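Tudor and KH domain-containing protein homolog (Drosophila melanogaster, PDB 5YGB) takes part in piRNA metabolism and transposon silencing, probably by recruiting Piwi proteins such as AGO3 and Piwi to the piRNA biogenesis machinery in the nuage. Local coordinates at residues P86-Y94 / E102-C110; S10-Q21 / L93-S101. The protein carries 1 engineered substitution. One frame throughout, in Å; residues are numbered along the deposited sequence.

The chain is the extended Tudor domain of the protein, in which a Tudor barrel and an SN-like domain with an OB-type sheet lie side by side. Contact 1 holds together two neighbouring strands within the Tudor barrel; contact 2 joins the turn that follows the first of those strands to the SN-like hairpin 10-21. They share Leu93 and Tyr94 on strand 89-95, their centres lie about 19 Å apart, and they meet where Glu102 CG packs 3.8 Å from Phe95 CE1. In relatives, the aromatic cage for methylated arginine draws on this part of the barrel and the peptide runs along the interdomain groove, so contact 2 probably helps shape the Piwi-binding surface.

Contact 1 (P86-Y94 / E102-C110); sequences PKEQVIDLY and EYISPADIC
Strand 89-94 and strand 102-104 run antiparallel at 148°, and the pairs Ile91-Ile104 and Leu93-Glu102 each exchange two backbone hydrogen bonds, the shortest 2.8 Å from Ile104 N to Ile91 O. Between them Asp92 and Tyr103 form a non-hydrogen-bonded pair. With its ring carbon CG anti to its own carbonyl carbon (chi1 -61°), Tyr103 lies across the Asp92 side chain, Asp92 CG 3.6 Å from Tyr103 CE1 and OD1 above one ring face, the carboxylate tilted 29° to the ring. A water donates to OD2 of the buried Asp92 at 2.8 Å and accepts weakly from the OH of the exposed Tyr103. Val90, on the same face as Asp92, touches Tyr103 CB diagonally with CG1.

These strands form one hairpin of the Tudor barrel, an SH3-like fold, with strand 70-81 pairing on the far side of 89-94. On the other face Ile91, Leu93 and Ile104 pack with Ile109, while Glu102 lies on Phe65. Ile109 CD1 reaches 3.9 Å from Ile91 CB, the Leu93 and Ile104 side chains cross at about a right angle, Leu93 CD1 3.9 Å from Ile104 CG1, and Ala63 and Val61 of strand 60-65 back this layer. Pro106, lacking an N-H, cannot continue the ladder; its CD instead abuts Gln89 O at 3.1 Å. Ser105 OG accepts from Ala107 N in an ST turn that starts the short 3-10 bend leading to strand 109-111.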
ATOM      1  N   PRO A  86     -14.059  26.100   4.732  1.00 30.62           N
ATOM      2  CA  PRO A  86     -13.439  26.392   3.435  1.00 28.47           C
ATOM      3  C   PRO A  86     -12.000  26.904   3.499  1.00 24.59           C
ATOM      4  O   PRO A  86     -11.337  26.858   2.469  1.00 23.91           O
ATOM      5  CB  PRO A  86     -14.342  27.481   2.846  1.00 34.09           C
ATOM      6  CG  PRO A  86     -15.591  27.451   3.652  1.00 34.12           C
ATOM      7  CD  PRO A  86     -15.204  26.985   5.010  1.00 32.02           C
ATOM      8  N   LYS A  87     -11.516  27.379   4.645  1.00 22.00           N
ATOM      9  CA  LYS A  87     -10.165  27.945   4.703  1.00 24.66           C
ATOM     10  C   LYS A  87      -9.098  26.884   4.988  1.00 20.12           C
ATOM     11  O   LYS A  87      -7.901  27.180   5.012  1.00 27.57           O
ATOM     12  CB  LYS A  87     -10.076  29.053   5.761  1.00 40.01           C
ATOM     13  CG  LYS A  87     -10.963  28.817   6.947  1.00 48.82           C
ATOM     14  CD  LYS A  87     -11.404  30.114   7.602  1.00 55.15           C
ATOM     15  CE  LYS A  87     -12.545  29.894   8.560  1.00 52.21           C
ATOM     16  NZ  LYS A  87     -13.594  28.939   8.047  1.00 54.44           N
ATOM     17  N   GLU A  88      -9.540  25.656   5.237  1.00 20.27           N
ATOM     18  CA  GLU A  88      -8.613  24.554   5.459  1.00 19.28           C
ATOM     19  C   GLU A  88      -8.813  23.500   4.377  1.00 17.93           C
ATOM     20  O   GLU A  88      -9.855  23.443   3.740  1.00 20.62           O
ATOM     21  CB  GLU A  88      -8.810  23.945   6.855  1.00 20.93           C
ATOM     22  CG  GLU A  88      -7.744  22.923   7.237  1.00 36.01           C
ATOM     23  CD  GLU A  88      -7.866  22.419   8.662  1.00 42.70           C
ATOM     24  OE1 GLU A  88      -8.810  21.653   8.955  1.00 31.16           O
ATOM     25  OE2 GLU A  88      -7.005  22.784   9.489  1.00 49.96           O
ATOM     26  N   GLN A  89      -7.798  22.676   4.165  1.00 19.32           N
ATOM     27  CA  GLN A  89      -7.869  21.617   3.173  1.00 17.71           C
ATOM     28  C   GLN A  89      -7.917  20.241   3.822  1.00 16.15           C
ATOM     29  O   GLN A  89      -7.585  20.083   5.000  1.00 18.28           O
ATOM     30  CB  GLN A  89      -6.680  21.723   2.212  1.00 20.52           C
ATOM     31  CG  GLN A  89      -6.799  22.921   1.269  1.00 23.44           C
ATOM     32  CD  GLN A  89      -5.491  23.299   0.592  1.00 44.23           C
ATOM     33  OE1 GLN A  89      -4.404  22.965   1.068  1.00 41.27           O
ATOM     34  NE2 GLN A  89      -5.594  23.986  -0.541  1.00 44.63           N
ATOM     35  N   VAL A  90      -8.376  19.268   3.045  1.00 14.56           N
ATOM     36  CA  VAL A  90      -8.292  17.856   3.392  1.00 14.75           C
ATOM     37  C   VAL A  90      -7.363  17.247   2.354  1.00 13.45           C
ATOM     38  O   VAL A  90      -7.502  17.522   1.163  1.00 14.45           O
ATOM     39  CB  VAL A  90      -9.679  17.168   3.383  1.00 14.13           C
ATOM     40  CG1 VAL A  90      -9.548  15.670   3.673  1.00 18.22           C
ATOM     41  CG2 VAL A  90     -10.602  17.830   4.401  1.00 19.14           C
ATOM     42  N   ILE A  91      -6.394  16.453   2.799  1.00 12.23           N
ATOM     43  CA  ILE A  91      -5.344  15.940   1.917  1.00 12.77           C
ATOM     44  C   ILE A  91      -5.477  14.438   1.747  1.00 12.34           C
ATOM     45  O   ILE A  91      -5.508  13.700   2.728  1.00 13.92           O
ATOM     46  CB  ILE A  91      -3.935  16.263   2.470  1.00 12.51           C
ATOM     47  CG1 ILE A  91      -3.838  17.729   2.886  1.00 19.18           C
ATOM     48  CG2 ILE A  91      -2.842  15.870   1.481  1.00 15.11           C
ATOM     49  CD1 ILE A  91      -3.841  18.683   1.740  1.00 25.19           C
ATOM     50  N   ASP A  92      -5.581  13.993   0.503  1.00 11.36           N
ATOM     51  CA  ASP A  92      -5.618  12.574   0.166  1.00 11.04           C
ATOM     52  C   ASP A  92      -4.169  12.077   0.031  1.00 10.98           C
ATOM     53  O   ASP A  92      -3.450  12.513  -0.876  1.00 11.67           O
ATOM     54  CB  ASP A  92      -6.415  12.383  -1.134  1.00 12.10           C
ATOM     55  CG  ASP A  92      -6.703  10.933  -1.463  1.00 15.37           C
ATOM     56  OD1 ASP A  92      -6.359  10.042  -0.665  1.00 20.15           O
ATOM     57  OD2 ASP A  92      -7.320  10.703  -2.531  1.00 19.44           O
ATOM     58  N   LEU A  93      -3.759  11.183   0.932  1.00 10.70           N
ATOM     59  CA  LEU A  93      -2.394  10.661   0.970  1.00 10.70           C
ATOM     60  C   LEU A  93      -2.320   9.203   0.562  1.00 12.04           C
ATOM     61  O   LEU A  93      -3.129   8.396   1.015  1.00 12.73           O
ATOM     62  CB  LEU A  93      -1.813  10.794   2.374  1.00 12.46           C
ATOM     63  CG  LEU A  93      -1.570  12.207   2.894  1.00 11.21           C
ATOM     64  CD1 LEU A  93      -0.998  12.125   4.290  1.00 14.56           C
ATOM     65  CD2 LEU A  93      -0.644  12.993   1.981  1.00 12.60           C
ATOM     66  N   TYR A  94      -1.339   8.873  -0.275  1.00  9.14           N
ATOM     67  CA  TYR A  94      -1.002   7.490  -0.597  1.00  9.28           C
ATOM     68  C   TYR A  94       0.272   7.137   0.176  1.00 10.38           C
ATOM     69  O   TYR A  94       1.299   7.805   0.028  1.00 10.96           O
ATOM     70  CB  TYR A  94      -0.823   7.326  -2.116  1.00 10.85           C
ATOM     71  CG  TYR A  94      -0.183   6.016  -2.508  1.00  9.21           C
ATOM     72  CD1 TYR A  94      -0.869   4.819  -2.351  1.00 11.87           C
ATOM     73  CD2 TYR A  94       1.111   5.971  -3.028  1.00  9.55           C
ATOM     74  CE1 TYR A  94      -0.282   3.613  -2.693  1.00 11.38           C
ATOM     75  CE2 TYR A  94       1.699   4.771  -3.376  1.00 10.81           C
ATOM     76  CZ  TYR A  94       0.998   3.598  -3.191  1.00 10.98           C
ATOM     77  OH  TYR A  94       1.598   2.392  -3.515  1.00 12.24           O
ATOM     78  N   GLU A 102      -5.337   7.383   2.717  1.00 14.26           N
ATOM     79  CA  GLU A 102      -6.138   7.988   3.778  1.00 16.65           C
ATOM     80  C   GLU A 102      -6.294   9.477   3.529  1.00 14.34           C
ATOM     81  O   GLU A 102      -5.367  10.125   3.057  1.00 13.10           O
ATOM     82  CB  GLU A 102      -5.494   7.790   5.149  1.00 20.53           C
ATOM     83  CG  GLU A 102      -5.139   6.352   5.511  1.00 21.77           C
ATOM     84  CD  GLU A 102      -6.334   5.539   5.975  1.00 41.31           C
ATOM     85  OE1 GLU A 102      -7.437   6.112   6.116  1.00 32.49           O
ATOM     86  OE2 GLU A 102      -6.167   4.318   6.187  1.00 40.76           O
ATOM     87  N   TYR A 103      -7.454  10.020   3.868  1.00 14.97           N
ATOM     88  CA  TYR A 103      -7.647  11.471   3.899  1.00 12.63           C
ATOM     89  C   TYR A 103      -7.243  11.999   5.264  1.00 15.58           C
ATOM     90  O   TYR A 103      -7.743  11.527   6.284  1.00 18.32           O
ATOM     91  CB  TYR A 103      -9.098  11.828   3.623  1.00 16.36           C
ATOM     92  CG  TYR A 103      -9.602  11.388   2.283  1.00 18.65           C
ATOM     93  CD1 TYR A 103      -9.407  12.172   1.168  1.00 19.57           C
ATOM     94  CD2 TYR A 103     -10.293  10.191   2.138  1.00 22.07           C
ATOM     95  CE1 TYR A 103      -9.883  11.780  -0.073  1.00 23.89           C
ATOM     96  CE2 TYR A 103     -10.766   9.787   0.911  1.00 28.96           C
ATOM     97  CZ  TYR A 103     -10.560  10.586  -0.191  1.00 29.70           C
ATOM     98  OH  TYR A 103     -11.033  10.181  -1.418  1.00 43.92           O
ATOM     99  N   ILE A 104      -6.356  12.987   5.278  1.00 14.61           N
ATOM    100  CA  ILE A 104      -5.687  13.441   6.491  1.00 16.54           C
ATOM    101  C   ILE A 104      -5.723  14.957   6.566  1.00 17.64           C
ATOM    102  O   ILE A 104      -5.618  15.635   5.548  1.00 19.13           O
ATOM    103  CB  ILE A 104      -4.208  12.945   6.523  1.00 18.68           C
ATOM    104  CG1 ILE A 104      -4.158  11.415   6.445  1.00 25.34           C
ATOM    105  CG2 ILE A 104      -3.481  13.416   7.764  1.00 25.06           C
ATOM    106  CD1 ILE A 104      -4.833  10.727   7.614  1.00 32.48           C
ATOM    107  N   SER A 105      -5.886  15.491   7.771  1.00 17.42           N
ATOM    108  CA  SER A 105      -5.744  16.923   7.994  1.00 18.56           C
ATOM    109  C   SER A 105      -4.294  17.377   7.841  1.00 18.41           C
ATOM    110  O   SER A 105      -3.378  16.662   8.234  1.00 17.58           O
ATOM    111  CB  SER A 105      -6.242  17.288   9.390  1.00 24.76           C
ATOM    112  OG  SER A 105      -5.760  18.561   9.763  1.00 29.64           O
ATOM    113  N   PRO A 106      -4.080  18.582   7.295  1.00 16.94           N
ATOM    114  CA  PRO A 106      -2.733  19.155   7.192  1.00 16.82           C
ATOM    115  C   PRO A 106      -2.039  19.258   8.545  1.00 19.33           C
ATOM    116  O   PRO A 106      -0.810  19.263   8.603  1.00 19.99           O
ATOM    117  CB  PRO A 106      -2.986  20.548   6.610  1.00 24.68           C
ATOM    118  CG  PRO A 106      -4.294  20.444   5.934  1.00 26.71           C
ATOM    119  CD  PRO A 106      -5.103  19.463   6.712  1.00 18.09           C
ATOM    120  N   ALA A 107      -2.811  19.336   9.625  1.00 18.35           N
ATOM    121  CA  ALA A 107      -2.231  19.398  10.960  1.00 19.81           C
ATOM    122  C   ALA A 107      -1.368  18.179  11.256  1.00 18.05           C
ATOM    123  O   ALA A 107      -0.489  18.230  12.117  1.00 21.98           O
ATOM    124  CB  ALA A 107      -3.320  19.530  12.011  1.00 20.49           C
ATOM    125  N   ASP A 108      -1.605  17.088  10.531  1.00 17.63           N
ATOM    126  CA  ASP A 108      -0.921  15.823  10.778  1.00 16.59           C
ATOM    127  C   ASP A 108       0.185  15.518   9.759  1.00 14.62           C
ATOM    128  O   ASP A 108       0.639  14.372   9.648  1.00 14.46           O
ATOM    129  CB  ASP A 108      -1.932  14.672  10.777  1.00 18.51           C
ATOM    130  CG  ASP A 108      -2.831  14.680  11.998  1.00 26.16           C
ATOM    131  OD1 ASP A 108      -2.473  15.341  12.990  1.00 28.28           O
ATOM    132  OD2 ASP A 108      -3.886  14.016  11.962  1.00 29.14           O
ATOM    133  N   ILE A 109       0.616  16.539   9.025  1.00 13.77           N
ATOM    134  CA  ILE A 109       1.567  16.374   7.930  1.00 12.65           C
ATOM    135  C   ILE A 109       2.743  17.332   8.115  1.00 13.15           C
ATOM    136  O   ILE A 109       2.556  18.454   8.593  1.00 13.63           O
ATOM    137  CB  ILE A 109       0.884  16.640   6.576  1.00 12.59           C
ATOM    138  CG1 ILE A 109      -0.298  15.681   6.409  1.00 14.43           C
ATOM    139  CG2 ILE A 109       1.866  16.514   5.433  1.00 12.70           C
ATOM    140  CD1 ILE A 109      -1.213  16.005   5.219  1.00 16.83           C
ATOM    141  N   CYS A 110       3.947  16.885   7.766  1.00 12.37           N
ATOM    142  CA  CYS A 110       5.140  17.736   7.707  1.00 11.64           C
ATOM    143  C   CYS A 110       5.871  17.506   6.398  1.00 10.71           C
ATOM    144  O   CYS A 110       5.684  16.480   5.745  1.00 11.13           O
ATOM    145  CB  CYS A 110       6.112  17.446   8.857  1.00 11.24           C
ATOM    146  SG  CYS A 110       5.536  17.863  10.489  1.00 14.63           S
TER
HETATM  147  O   HOH W   1      -9.447  12.088  -3.776  1.00 36.20           O

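Contact 2 (S10-Q21 / L93-S101)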
ATOM      1  N   SER A  10       1.130  -5.963   2.439  1.00  9.89           N
ATOM      2  CA  SER A  10       1.072  -4.862   3.402  1.00 11.44           C
ATOM      3  C   SER A  10      -0.278  -4.150   3.416  1.00 11.27           C
ATOM      4  O   SER A  10      -0.618  -3.507   4.406  1.00 13.79           O
ATOM      5  CB  SER A  10       2.187  -3.838   3.127  1.00 11.32           C
ATOM      6  OG  SER A  10       2.229  -3.462   1.756  1.00 11.92           O
ATOM      7  N   ALA A  11      -1.035  -4.244   2.329  1.00 10.40           N
ATOM      8  CA  ALA A  11      -2.362  -3.647   2.268  1.00 11.22           C
ATOM      9  C   ALA A  11      -3.176  -4.384   1.227  1.00 11.32           C
ATOM     10  O   ALA A  11      -2.626  -4.870   0.237  1.00 11.56           O
ATOM     11  CB  ALA A  11      -2.281  -2.145   1.940  1.00 13.15           C
ATOM     12  N   VAL A  12      -4.485  -4.454   1.442  1.00 12.52           N
ATOM     13  CA  VAL A  12      -5.405  -5.120   0.528  1.00 13.15           C
ATOM     14  C   VAL A  12      -6.643  -4.284   0.274  1.00 15.17           C
ATOM     15  O   VAL A  12      -7.305  -3.842   1.214  1.00 14.67           O
ATOM     16  CB  VAL A  12      -5.862  -6.481   1.086  1.00 12.72           C
ATOM     17  CG1 VAL A  12      -7.011  -7.053   0.250  1.00 13.70           C
ATOM     18  CG2 VAL A  12      -4.699  -7.473   1.172  1.00 13.58           C
ATOM     19  N   ALA A  13      -6.955  -4.072  -1.000  1.00 13.97           N
ATOM     20  CA  ALA A  13      -8.294  -3.628  -1.396  1.00 14.47           C
ATOM     21  C   ALA A  13      -9.129  -4.836  -1.830  1.00 15.68           C
ATOM     22  O   ALA A  13     -10.279  -4.990  -1.423  1.00 17.97           O
ATOM     23  CB  ALA A  13      -8.216  -2.609  -2.505  1.00 16.84           C
ATOM     24  N   SER A  14      -8.541  -5.692  -2.662  1.00 14.20           N
ATOM     25  CA  SER A  14      -9.215  -6.902  -3.125  1.00 13.35           C
ATOM     26  C   SER A  14      -8.160  -7.879  -3.636  1.00 14.10           C
ATOM     27  O   SER A  14      -6.988  -7.519  -3.694  1.00 13.58           O
ATOM     28  CB  SER A  14     -10.230  -6.565  -4.229  1.00 16.97           C
ATOM     29  OG  SER A  14      -9.599  -6.536  -5.497  1.00 15.44           O
ATOM     30  N   PRO A  15      -8.563  -9.114  -4.007  1.00 13.53           N
ATOM     31  CA  PRO A  15      -7.556 -10.017  -4.591  1.00 14.84           C
ATOM     32  C   PRO A  15      -6.931  -9.481  -5.875  1.00 15.21           C
ATOM     33  O   PRO A  15      -5.854  -9.944  -6.247  1.00 15.42           O
ATOM     34  CB  PRO A  15      -8.353 -11.300  -4.876  1.00 16.23           C
ATOM     35  CG  PRO A  15      -9.490 -11.261  -3.895  1.00 15.69           C
ATOM     36  CD  PRO A  15      -9.855  -9.803  -3.802  1.00 15.73           C
ATOM     37  N   THR A  16      -7.582  -8.530  -6.542  1.00 15.18           N
ATOM     38  CA  THR A  16      -6.992  -7.956  -7.747  1.00 13.49           C
ATOM     39  C   THR A  16      -6.501  -6.521  -7.535  1.00 14.38           C
ATOM     40  O   THR A  16      -6.185  -5.813  -8.490  1.00 14.88           O
ATOM     41  CB  THR A  16      -7.972  -8.037  -8.952  1.00 17.70           C
ATOM     42  OG1 THR A  16      -9.275  -7.584  -8.567  1.00 17.97           O
ATOM     43  CG2 THR A  16      -8.076  -9.475  -9.433  1.00 20.84           C
ATOM     44  N   LYS A  17      -6.382  -6.120  -6.272  1.00 14.21           N
ATOM     45  CA  LYS A  17      -5.733  -4.859  -5.937  1.00 14.45           C
ATOM     46  C   LYS A  17      -5.168  -4.925  -4.522  1.00 12.30           C
ATOM     47  O   LYS A  17      -5.885  -4.750  -3.546  1.00 12.85           O
ATOM     48  CB  LYS A  17      -6.705  -3.683  -6.074  1.00 14.53           C
ATOM     49  CG  LYS A  17      -6.041  -2.328  -5.856  1.00 17.61           C
ATOM     50  CD  LYS A  17      -7.026  -1.182  -6.064  1.00 24.07           C
ATOM     51  CE  LYS A  17      -6.311   0.155  -6.026  1.00 33.42           C
ATOM     52  NZ  LYS A  17      -7.236   1.292  -6.305  1.00 42.68           N
ATOM     53  N   PHE A  18      -3.876  -5.214  -4.421  1.00 11.47           N
ATOM     54  CA  PHE A  18      -3.217  -5.266  -3.125  1.00 10.52           C
ATOM     55  C   PHE A  18      -1.768  -4.836  -3.297  1.00  9.54           C
ATOM     56  O   PHE A  18      -1.304  -4.626  -4.416  1.00 11.28           O
ATOM     57  CB  PHE A  18      -3.329  -6.669  -2.491  1.00 11.24           C
ATOM     58  CG  PHE A  18      -2.691  -7.777  -3.299  1.00 10.00           C
ATOM     59  CD1 PHE A  18      -3.415  -8.462  -4.268  1.00 12.04           C
ATOM     60  CD2 PHE A  18      -1.370  -8.136  -3.081  1.00 12.76           C
ATOM     61  CE1 PHE A  18      -2.826  -9.471  -5.002  1.00 12.89           C
ATOM     62  CE2 PHE A  18      -0.786  -9.160  -3.810  1.00 12.43           C
ATOM     63  CZ  PHE A  18      -1.523  -9.825  -4.768  1.00 13.19           C
ATOM     64  N   TRP A  19      -1.046  -4.709  -2.184  1.00  9.65           N
ATOM     65  CA  TRP A  19       0.320  -4.197  -2.205  1.00  9.80           C
ATOM     66  C   TRP A  19       1.255  -5.146  -1.489  1.00  9.34           C
ATOM     67  O   TRP A  19       0.910  -5.708  -0.444  1.00 11.09           O
ATOM     68  CB  TRP A  19       0.383  -2.800  -1.567  1.00 10.35           C
ATOM     69  CG  TRP A  19      -0.273  -1.717  -2.386  1.00 11.98           C
ATOM     70  CD1 TRP A  19       0.356  -0.834  -3.213  1.00 12.67           C
ATOM     71  CD2 TRP A  19      -1.673  -1.415  -2.447  1.00 11.96           C
ATOM     72  NE1 TRP A  19      -0.576   0.006  -3.798  1.00 12.17           N
ATOM     73  CE2 TRP A  19      -1.824  -0.325  -3.338  1.00 10.86           C
ATOM     74  CE3 TRP A  19      -2.817  -1.944  -1.836  1.00 12.86           C
ATOM     75  CZ2 TRP A  19      -3.076   0.226  -3.641  1.00 12.87           C
ATOM     76  CZ3 TRP A  19      -4.065  -1.386  -2.136  1.00 14.78           C
ATOM     77  CH2 TRP A  19      -4.173  -0.311  -3.030  1.00 14.11           C
ATOM     78  N   VAL A  20       2.440  -5.321  -2.058  1.00  9.08           N
ATOM     79  CA  VAL A  20       3.465  -6.152  -1.427  1.00 10.11           C
ATOM     80  C   VAL A  20       4.755  -5.374  -1.172  1.00 11.20           C
ATOM     81  O   VAL A  20       5.074  -4.390  -1.872  1.00 11.52           O
ATOM     82  CB  VAL A  20       3.799  -7.418  -2.262  1.00 14.77           C
ATOM     83  CG1 VAL A  20       2.547  -8.224  -2.530  1.00 17.25           C
ATOM     84  CG2 VAL A  20       4.471  -7.046  -3.562  1.00 17.20           C
ATOM     85  N   GLN A  21       5.475  -5.829  -0.156  1.00  9.88           N
ATOM     86  CA  GLN A  21       6.792  -5.338   0.216  1.00  9.66           C
ATOM     87  C   GLN A  21       7.774  -6.486   0.097  1.00 10.39           C
ATOM     88  O   GLN A  21       7.437  -7.614   0.455  1.00 12.10           O
ATOM     89  CB  GLN A  21       6.800  -4.838   1.657  1.00  9.98           C
ATOM     90  CG  GLN A  21       5.805  -3.714   1.962  1.00 10.85           C
ATOM     91  CD  GLN A  21       5.604  -3.531   3.448  1.00 10.12           C
ATOM     92  OE1 GLN A  21       5.711  -4.487   4.218  1.00 12.22           O
ATOM     93  NE2 GLN A  21       5.306  -2.308   3.865  1.00 10.99           N
ATOM     94  N   LEU A  93      -3.759  11.183   0.932  1.00 10.70           N
ATOM     95  CA  LEU A  93      -2.394  10.661   0.970  1.00 10.70           C
ATOM     96  C   LEU A  93      -2.320   9.203   0.562  1.00 12.04           C
ATOM     97  O   LEU A  93      -3.129   8.396   1.015  1.00 12.73           O
ATOM     98  CB  LEU A  93      -1.813  10.794   2.374  1.00 12.46           C
ATOM     99  CG  LEU A  93      -1.570  12.207   2.894  1.00 11.21           C
ATOM    100  CD1 LEU A  93      -0.998  12.125   4.290  1.00 14.56           C
ATOM    101  CD2 LEU A  93      -0.644  12.993   1.981  1.00 12.60           C
ATOM    102  N   TYR A  94      -1.339   8.873  -0.275  1.00  9.14           N
ATOM    103  CA  TYR A  94      -1.002   7.490  -0.597  1.00  9.28           C
ATOM    104  C   TYR A  94       0.272   7.137   0.176  1.00 10.38           C
ATOM    105  O   TYR A  94       1.299   7.805   0.028  1.00 10.96           O
ATOM    106  CB  TYR A  94      -0.823   7.326  -2.116  1.00 10.85           C
ATOM    107  CG  TYR A  94      -0.183   6.016  -2.508  1.00  9.21           C
ATOM    108  CD1 TYR A  94      -0.869   4.819  -2.351  1.00 11.87           C
ATOM    109  CD2 TYR A  94       1.111   5.971  -3.028  1.00  9.55           C
ATOM    110  CE1 TYR A  94      -0.282   3.613  -2.693  1.00 11.38           C
ATOM    111  CE2 TYR A  94       1.699   4.771  -3.376  1.00 10.81           C
ATOM    112  CZ  TYR A  94       0.998   3.598  -3.191  1.00 10.98           C
ATOM    113  OH  TYR A  94       1.598   2.392  -3.515  1.00 12.24           O
ATOM    114  N   PHE A  95       0.215   6.113   1.025  1.00 10.62           N
ATOM    115  CA  PHE A  95       1.353   5.753   1.874  1.00 10.25           C
ATOM    116  C   PHE A  95       2.301   4.863   1.071  1.00  8.92           C
ATOM    117  O   PHE A  95       2.079   3.665   0.916  1.00 11.21           O
ATOM    118  CB  PHE A  95       0.852   5.109   3.176  1.00 11.74           C
ATOM    119  CG  PHE A  95       0.218   6.110   4.100  1.00 14.00           C
ATOM    120  CD1 PHE A  95      -1.078   6.545   3.893  1.00 17.64           C
ATOM    121  CD2 PHE A  95       0.947   6.681   5.121  1.00 17.36           C
ATOM    122  CE1 PHE A  95      -1.646   7.492   4.727  1.00 18.47           C
ATOM    123  CE2 PHE A  95       0.382   7.628   5.956  1.00 18.39           C
ATOM    124  CZ  PHE A  95      -0.916   8.031   5.755  1.00 17.25           C
ATOM    125  N   VAL A  96       3.368   5.470   0.547  1.00  9.27           N
ATOM    126  CA  VAL A  96       4.174   4.879  -0.511  1.00 10.51           C
ATOM    127  C   VAL A  96       4.887   3.588  -0.100  1.00  9.58           C
ATOM    128  O   VAL A  96       5.245   2.791  -0.962  1.00 10.09           O
ATOM    129  CB  VAL A  96       5.230   5.899  -1.051  1.00  9.32           C
ATOM    130  CG1 VAL A  96       4.549   7.134  -1.619  1.00 11.48           C
ATOM    131  CG2 VAL A  96       6.235   6.291   0.027  1.00 10.68           C
ATOM    132  N   ASP A  97       5.103   3.369   1.192  1.00  9.66           N
ATOM    133  CA  ASP A  97       5.796   2.165   1.625  1.00  8.82           C
ATOM    134  C   ASP A  97       4.844   1.027   1.969  1.00  9.99           C
ATOM    135  O   ASP A  97       5.304  -0.100   2.133  1.00 10.55           O
ATOM    136  CB  ASP A  97       6.707   2.477   2.813  1.00  9.03           C
ATOM    137  CG  ASP A  97       7.830   3.393   2.423  1.00  9.69           C
ATOM    138  OD1 ASP A  97       8.441   3.150   1.352  1.00  9.63           O
ATOM    139  OD2 ASP A  97       8.096   4.362   3.163  1.00  9.82           O
ATOM    140  N   TYR A  98       3.537   1.299   2.061  1.00 10.21           N
ATOM    141  CA  TYR A  98       2.573   0.283   2.520  1.00  9.78           C
ATOM    142  C   TYR A  98       1.414   0.043   1.565  1.00 11.88           C
ATOM    143  O   TYR A  98       0.941  -1.092   1.435  1.00 11.83           O
ATOM    144  CB  TYR A  98       2.030   0.677   3.898  1.00 11.98           C
ATOM    145  CG  TYR A  98       3.058   0.503   4.982  1.00 11.70           C
ATOM    146  CD1 TYR A  98       4.039   1.470   5.216  1.00 12.71           C
ATOM    147  CD2 TYR A  98       3.085  -0.647   5.751  1.00 12.23           C
ATOM    148  CE1 TYR A  98       4.998   1.290   6.192  1.00 14.49           C
ATOM    149  CE2 TYR A  98       4.025  -0.827   6.728  1.00 14.03           C
ATOM    150  CZ  TYR A  98       4.982   0.132   6.946  1.00 13.26           C
ATOM    151  OH  TYR A  98       5.920  -0.076   7.929  1.00 16.75           O
ATOM    152  N   GLY A  99       0.938   1.087   0.894  1.00 10.99           N
ATOM    153  CA  GLY A  99      -0.131   0.931  -0.083  1.00 11.26           C
ATOM    154  C   GLY A  99      -1.469   1.527   0.320  1.00 11.32           C
ATOM    155  O   GLY A  99      -2.336   1.732  -0.535  1.00 13.50           O
ATOM    156  N   ASP A 100      -1.639   1.815   1.604  1.00 12.49           N
ATOM    157  CA  ASP A 100      -2.872   2.426   2.091  1.00 13.93           C
ATOM    158  C   ASP A 100      -3.075   3.841   1.558  1.00 15.41           C
ATOM    159  O   ASP A 100      -2.115   4.558   1.278  1.00 14.97           O
ATOM    160  CB  ASP A 100      -2.867   2.490   3.619  1.00 17.82           C
ATOM    161  CG  ASP A 100      -2.595   1.149   4.262  1.00 20.34           C
ATOM    162  OD1 ASP A 100      -3.566   0.428   4.573  1.00 31.64           O
ATOM    163  OD2 ASP A 100      -1.410   0.822   4.462  1.00 26.45           O
ATOM    164  N   SER A 101      -4.331   4.247   1.426  1.00 15.37           N
ATOM    165  CA  SER A 101      -4.656   5.645   1.169  0.67 15.41           C
ATOM    166  C   SER A 101      -5.575   6.154   2.264  1.00 18.40           C
ATOM    167  O   SER A 101      -6.472   5.443   2.705  1.00 18.89           O
ATOM    168  CB  SER A 101      -5.302   5.818  -0.201  0.67 20.72           C
ATOM    169  OG  SER A 101      -4.336   5.703  -1.232  0.67 17.71           O
TER
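Trp19 lays its indole against the backbone of Gly99, whose CA stands 3.5 Å from the centre of the five-membered ring, 10° off the normal, a CH-pi contact over the face. Gly99 O also lies over the indole, 3.5 Å from Trp19 CE2. Glycine fits here twice over: a CB would run into the indole, and the backbone angles (phi 110°) would press it against the preceding carbonyl. Tyr94 approaches the nitrogen side of the same indole, its OH 3.2 Å from Trp19 NE1; the two ring systems meet obliquely, and the pyrrole nitrogen lies near the plane of the phenol, at its edge.

Residues 95-100 form the turn between two barrel strands, with Phe95 O accepting from both Tyr98 N and Gly99 N. The hairpin 10-21 belongs to the SN-like sheet, so this buried contact is part of the interface between the Tudor barrel and the SN-like domain.

Two polar side chains of the hairpin catch carbonyls of the turn. Ser10 turns OG between its backbone N and carbonyl carbon (chi1 49°) and donates to Tyr98 O at 2.7 Å; Ala11 CB, small enough to fit, rests 3.4 Å from that oxygen. Gln21, extended beyond CG, sends NE2 to Asp97 O at 2.8 Å in a nearly straight bond, the acceptor lying in the amide plane. The same NE2 stands over the rim of one Tyr98 face, 3.4 Å from Tyr98 CD2, with amide and ring planes steeply inclined. Asp97 directs its carboxylate to Arg73 in a salt bridge and to Gln122 N, which should help fix the carbonyl that Gln21 uses, while Tyr72 packs its ring against Tyr98.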